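Long-range contacts in putative outer membrane protein (LpxR) (Salmonella typhimurium, PDB 3FID), which modifies lipopolysaccharide as a lipid A deacylase, probably acting from within the outer membrane on the acyl chains of lipid A: residues G75-S80 with S277-G282; Q134-N139 with K237-K242. One frame throughout, in Å; residues are numbered along the deposited sequence.

Interaction 1 of 2, residues G75-S80 with S277-G282; sequences GDRAFS and SEFRTG. With GOL (glycerol), chain H.
The F279 ring presents its edge to the backbone around D76: the G75 carbonyl O and D76 OD1 lie near the ring plane, OD1 3.6 Å from CZ. The R77 guanidinium is likewise met at its edge, by E278 OE1 and a glycerol hydroxyl, and its plane stands 72° from that of the F279 ring. This packing joins two connecting loops at one end of the LpxR β-barrel, probably the extracellular end, where hydrophobic F279 also rests on L234. A bend at chi3 (-55°) points R77 NH1 straight at its salt-bridge partner E278 OE1 (3.1 Å), which lies in the guanidinium plane; NH1 meets that oxygen on its anti side, out of the carboxylate plane. D32 is a second ionic partner of NH1, so the long arginine links acids from two loops. Glycerol, probably from the crystallisation liquor, adds a bridge: O1 accepts from R77 NH2 and donates to E278 OE1. D76 is fixed mainly by S63 and N66 through OD2. Glycine suits position 75, whose positive phi would press a side chain against the preceding carbonyl. T281, in the type I turn F279-G282, donates its OG1 to G75 O at 2.5 Å, tilted 32° from the carbonyl plane.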
# COMPACT_ATOMS: atom_id res chain seq x y z
N GLY A 75 -7.86 19.45 -12.02
CA GLY A 75 -8.59 18.23 -12.43
C GLY A 75 -7.81 16.93 -12.35
O GLY A 75 -8.39 15.85 -12.51
N ASP A 76 -6.51 16.99 -12.09
CA ASP A 76 -5.70 15.76 -11.92
C ASP A 76 -4.80 15.97 -10.72
O ASP A 76 -4.53 17.12 -10.30
CB ASP A 76 -4.87 15.45 -13.19
CG ASP A 76 -4.39 13.98 -13.28
OD1 ASP A 76 -4.57 13.17 -12.33
OD2 ASP A 76 -3.79 13.65 -14.33
N ARG A 77 -4.34 14.88 -10.11
CA ARG A 77 -3.44 15.05 -8.98
C ARG A 77 -2.12 15.65 -9.44
O ARG A 77 -1.64 15.41 -10.56
CB ARG A 77 -3.24 13.73 -8.19
CG ARG A 77 -2.55 12.64 -8.92
CD ARG A 77 -2.96 11.25 -8.35
NE ARG A 77 -2.73 11.14 -6.94
CZ ARG A 77 -3.40 10.35 -6.10
NH1 ARG A 77 -4.44 9.61 -6.52
NH2 ARG A 77 -3.09 10.37 -4.82
N ALA A 78 -1.54 16.48 -8.58
CA ALA A 78 -0.19 16.98 -8.76
C ALA A 78 0.81 15.85 -8.47
O ALA A 78 0.47 14.91 -7.75
CB ALA A 78 0.05 18.11 -7.77
N PHE A 79 2.05 15.98 -8.97
CA PHE A 79 3.15 15.15 -8.47
C PHE A 79 3.29 15.34 -6.94
O PHE A 79 3.18 16.46 -6.41
CB PHE A 79 4.47 15.46 -9.19
CG PHE A 79 4.60 14.80 -10.56
CD1 PHE A 79 4.92 13.44 -10.67
CD2 PHE A 79 4.40 15.54 -11.72
CE1 PHE A 79 5.04 12.83 -11.94
CE2 PHE A 79 4.52 14.96 -13.01
CZ PHE A 79 4.83 13.61 -13.13
N SER A 80 3.50 14.24 -6.21
CA SER A 80 3.81 14.30 -4.78
C SER A 80 4.56 13.05 -4.32
O SER A 80 4.61 12.05 -5.02
CB SER A 80 2.55 14.51 -3.91
OG SER A 80 1.72 13.35 -3.93
N SER A 277 -11.50 5.49 -7.98
CA SER A 277 -11.25 6.92 -8.13
C SER A 277 -11.16 7.68 -6.79
O SER A 277 -12.13 7.76 -6.03
CB SER A 277 -12.33 7.57 -9.00
OG SER A 277 -11.98 8.92 -9.27
N GLU A 278 -10.03 8.32 -6.55
CA GLU A 278 -9.87 9.12 -5.30
C GLU A 278 -10.31 10.59 -5.39
O GLU A 278 -10.28 11.32 -4.39
CB GLU A 278 -8.42 9.04 -4.84
CG GLU A 278 -8.06 7.59 -4.45
CD GLU A 278 -6.70 7.52 -3.78
OE1 GLU A 278 -5.70 7.67 -4.48
OE2 GLU A 278 -6.65 7.33 -2.54
N PHE A 279 -10.70 11.03 -6.59
CA PHE A 279 -11.22 12.38 -6.76
C PHE A 279 -12.17 12.46 -7.94
O PHE A 279 -12.15 11.62 -8.85
CB PHE A 279 -10.11 13.44 -6.88
CG PHE A 279 -9.07 13.11 -7.90
CD1 PHE A 279 -7.99 12.27 -7.58
CD2 PHE A 279 -9.13 13.66 -9.19
CE1 PHE A 279 -7.03 11.97 -8.52
CE2 PHE A 279 -8.14 13.35 -10.15
CZ PHE A 279 -7.11 12.52 -9.82
N ARG A 280 -13.01 13.49 -7.91
CA ARG A 280 -14.17 13.51 -8.81
C ARG A 280 -13.79 13.32 -10.28
O ARG A 280 -14.47 12.61 -11.03
CB ARG A 280 -14.96 14.81 -8.64
CG ARG A 280 -15.55 14.99 -7.28
CD ARG A 280 -16.58 16.08 -7.34
NE ARG A 280 -17.13 16.33 -6.01
CZ ARG A 280 -18.08 17.22 -5.79
NH1 ARG A 280 -18.53 17.39 -4.57
NH2 ARG A 280 -18.56 17.93 -6.80
N THR A 281 -12.73 14.00 -10.69
CA THR A 281 -12.28 14.00 -12.08
C THR A 281 -11.23 12.91 -12.40
O THR A 281 -10.66 12.88 -13.50
CB THR A 281 -11.76 15.39 -12.49
OG1 THR A 281 -10.74 15.80 -11.57
CG2 THR A 281 -12.91 16.40 -12.46
N GLY A 282 -10.99 12.01 -11.44
CA GLY A 282 -10.05 10.90 -11.64
C GLY A 282 -10.73 9.63 -12.12
O GLY A 282 -11.85 9.66 -12.64
C1 GOL H . -2.85 8.49 -1.86
O1 GOL H . -3.92 8.87 -2.69
C2 GOL H . -2.98 7.08 -1.32
O2 GOL H . -4.32 6.61 -1.21
C3 GOL H . -2.22 7.07 -0.01
O3 GOL H . -2.82 6.27 0.99

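Interaction 2 of 2, residues Q134-N139 with K237-K242; sequences QDQIEN and KTLQTK
Q134 lies against Q240, its CG 3.2 Å from Q240 OE1, while Q240 NE2 gives a weak hydrogen bond to Q134 OE1. The two amide planes are 49° apart, and Q134 NE2 is taken by the P70 carbonyl. D135 is the main acceptor of the contact. Its CG is turned anti to the backbone N (chi1 -162°), which carries the carboxylate into the bend at T238-T241. There OD1 takes two successive backbone N-H groups, Q240 N nearly along the C-O direction and T241 N, 2.8 Å away, from above the carboxylate plane. OD2 receives the T241 hydroxyl on its syn lone pair at 2.5 Å, and also A72 N. A carboxylate suits this spot because both oxygens are used, and the short aspartate chain keeps them close to its own backbone, beside the bend; T241 OG1 is itself met by T238 OG1 at 2.7 Å. Q136 and I137 bring in the backbone: Q136 O accepts from L239 N (2.8 Å), and I137 faces T238 as the non-hydrogen-bonded pair of a single antiparallel bridge between two loops of the LpxR barrel. The Q136 side chain runs beside that of L239, CG to CD1, while I137 CD1 reaches T238 CG2 with aliphatic surface suited to a buried place. E138 completes the bridge, its N donating to K237 O at 3.0 Å. Its extended chain passes over that carbonyl to reach the lysine, yet OE2 stays 4.3 Å from K237 NZ, and waters make the connection: one joins OE1 to K237 N, another joins OE1 to K237 NZ.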
# COMPACT_ATOMS: atom_id res chain seq x y z
N GLN A 134 8.38 20.43 -10.51
CA GLN A 134 8.60 21.80 -10.02
C GLN A 134 7.34 22.35 -9.35
O GLN A 134 7.41 23.23 -8.51
CB GLN A 134 9.07 22.76 -11.16
CG GLN A 134 8.08 22.97 -12.29
CD GLN A 134 8.63 23.79 -13.49
OE1 GLN A 134 9.45 24.71 -13.32
NE2 GLN A 134 8.17 23.46 -14.70
N ASP A 135 6.18 21.83 -9.77
CA ASP A 135 4.89 22.26 -9.22
C ASP A 135 4.28 21.18 -8.31
O ASP A 135 3.05 21.08 -8.18
CB ASP A 135 3.96 22.66 -10.39
CG ASP A 135 2.78 23.50 -9.94
OD1 ASP A 135 2.90 24.21 -8.92
OD2 ASP A 135 1.75 23.47 -10.65
N GLN A 136 5.13 20.36 -7.67
CA GLN A 136 4.66 19.31 -6.74
C GLN A 136 3.95 19.87 -5.51
O GLN A 136 4.03 21.07 -5.23
CB GLN A 136 5.83 18.38 -6.35
CG GLN A 136 6.92 18.98 -5.43
CD GLN A 136 7.99 17.94 -5.11
OE1 GLN A 136 7.68 16.91 -4.53
NE2 GLN A 136 9.24 18.20 -5.51
N ILE A 137 3.24 19.01 -4.78
CA ILE A 137 2.65 19.38 -3.49
C ILE A 137 3.72 19.85 -2.50
O ILE A 137 4.75 19.22 -2.35
CB ILE A 137 1.78 18.22 -2.87
CG1 ILE A 137 0.67 17.78 -3.86
CG2 ILE A 137 1.20 18.62 -1.51
CD1 ILE A 137 -0.39 18.88 -4.22
N GLU A 138 3.45 20.97 -1.83
CA GLU A 138 4.39 21.57 -0.88
C GLU A 138 4.47 20.82 0.46
O GLU A 138 3.53 20.08 0.82
CB GLU A 138 3.97 23.01 -0.59
CG GLU A 138 2.77 23.13 0.33
CD GLU A 138 2.30 24.59 0.49
OE1 GLU A 138 1.21 24.80 1.06
OE2 GLU A 138 3.00 25.50 0.02
N ASN A 139 5.56 21.04 1.20
CA ASN A 139 5.86 20.29 2.43
C ASN A 139 4.78 20.39 3.50
O ASN A 139 4.28 21.48 3.78
CB ASN A 139 7.19 20.73 3.05
CG ASN A 139 8.41 20.26 2.27
OD1 ASN A 139 8.48 19.12 1.82
ND2 ASN A 139 9.41 21.15 2.11
N LYS A 237 -1.49 22.08 -1.38
CA LYS A 237 -1.33 23.13 -2.36
C LYS A 237 -0.02 22.93 -3.13
O LYS A 237 1.00 22.58 -2.54
CB LYS A 237 -1.34 24.46 -1.59
CG LYS A 237 -1.41 25.72 -2.43
CD LYS A 237 -1.33 26.96 -1.53
CE LYS A 237 0.10 27.53 -1.50
NZ LYS A 237 0.20 28.74 -0.65
N THR A 238 -0.05 23.15 -4.45
CA THR A 238 1.14 22.99 -5.31
C THR A 238 2.16 24.13 -5.11
O THR A 238 1.78 25.24 -4.76
CB THR A 238 0.77 22.99 -6.79
OG1 THR A 238 0.07 24.23 -7.10
CG2 THR A 238 -0.12 21.77 -7.15
N LEU A 239 3.45 23.84 -5.38
CA LEU A 239 4.55 24.79 -5.10
C LEU A 239 4.49 26.12 -5.87
O LEU A 239 4.70 27.18 -5.29
CB LEU A 239 5.91 24.14 -5.39
CG LEU A 239 6.55 23.25 -4.34
CD1 LEU A 239 7.85 22.66 -4.94
CD2 LEU A 239 6.85 24.05 -3.07
N GLN A 240 4.20 26.02 -7.16
CA GLN A 240 4.26 27.15 -8.09
C GLN A 240 2.90 27.69 -8.53
O GLN A 240 2.69 28.91 -8.53
CB GLN A 240 5.05 26.77 -9.32
CG GLN A 240 6.49 26.42 -9.05
CD GLN A 240 7.16 26.04 -10.32
OE1 GLN A 240 6.51 25.63 -11.29
NE2 GLN A 240 8.47 26.17 -10.35
N THR A 241 1.98 26.81 -8.92
CA THR A 241 0.62 27.28 -9.26
C THR A 241 -0.22 27.57 -8.02
O THR A 241 -1.29 28.16 -8.13
CB THR A 241 -0.14 26.32 -10.20
OG1 THR A 241 -0.07 24.97 -9.70
CG2 THR A 241 0.46 26.35 -11.60
N LYS A 242 0.25 27.11 -6.86
CA LYS A 242 -0.44 27.38 -5.58
C LYS A 242 -1.93 27.00 -5.55
O LYS A 242 -2.76 27.74 -5.01
CB LYS A 242 -0.26 28.85 -5.15
CG LYS A 242 1.18 29.21 -4.87
CD LYS A 242 1.31 30.66 -4.45
CE LYS A 242 2.76 30.98 -4.13
NZ LYS A 242 3.63 30.63 -5.30
O HOH W 1 -0.28 22.67 1.39
O HOH W 2 2.86 26.57 -2.45
O HOH W 3 -0.04 27.11 1.67

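How the interactions relate
Along the chain the segments come in the order 75-80, 134-139, 237-242 and 277-282, so interaction 2 falls wholly within the span between the two segments of interaction 1. Their centres are 14 Å apart on the same side of the chain's centre, and four separate inter-strand loops are tied together at one end of the barrel. They touch directly: F79 O lies 3.0 Å from I137 N, probably a hydrogen bond, and A78 CB packs on I137 CD1 and T238 CG2. Helix 232-235, just before 237-242, also touches 75-80 through L234 on R77 and T233 on S80. The R77 side chain is about 9 Å from that of zinc-binding T34, placing this loop cluster near a metal site.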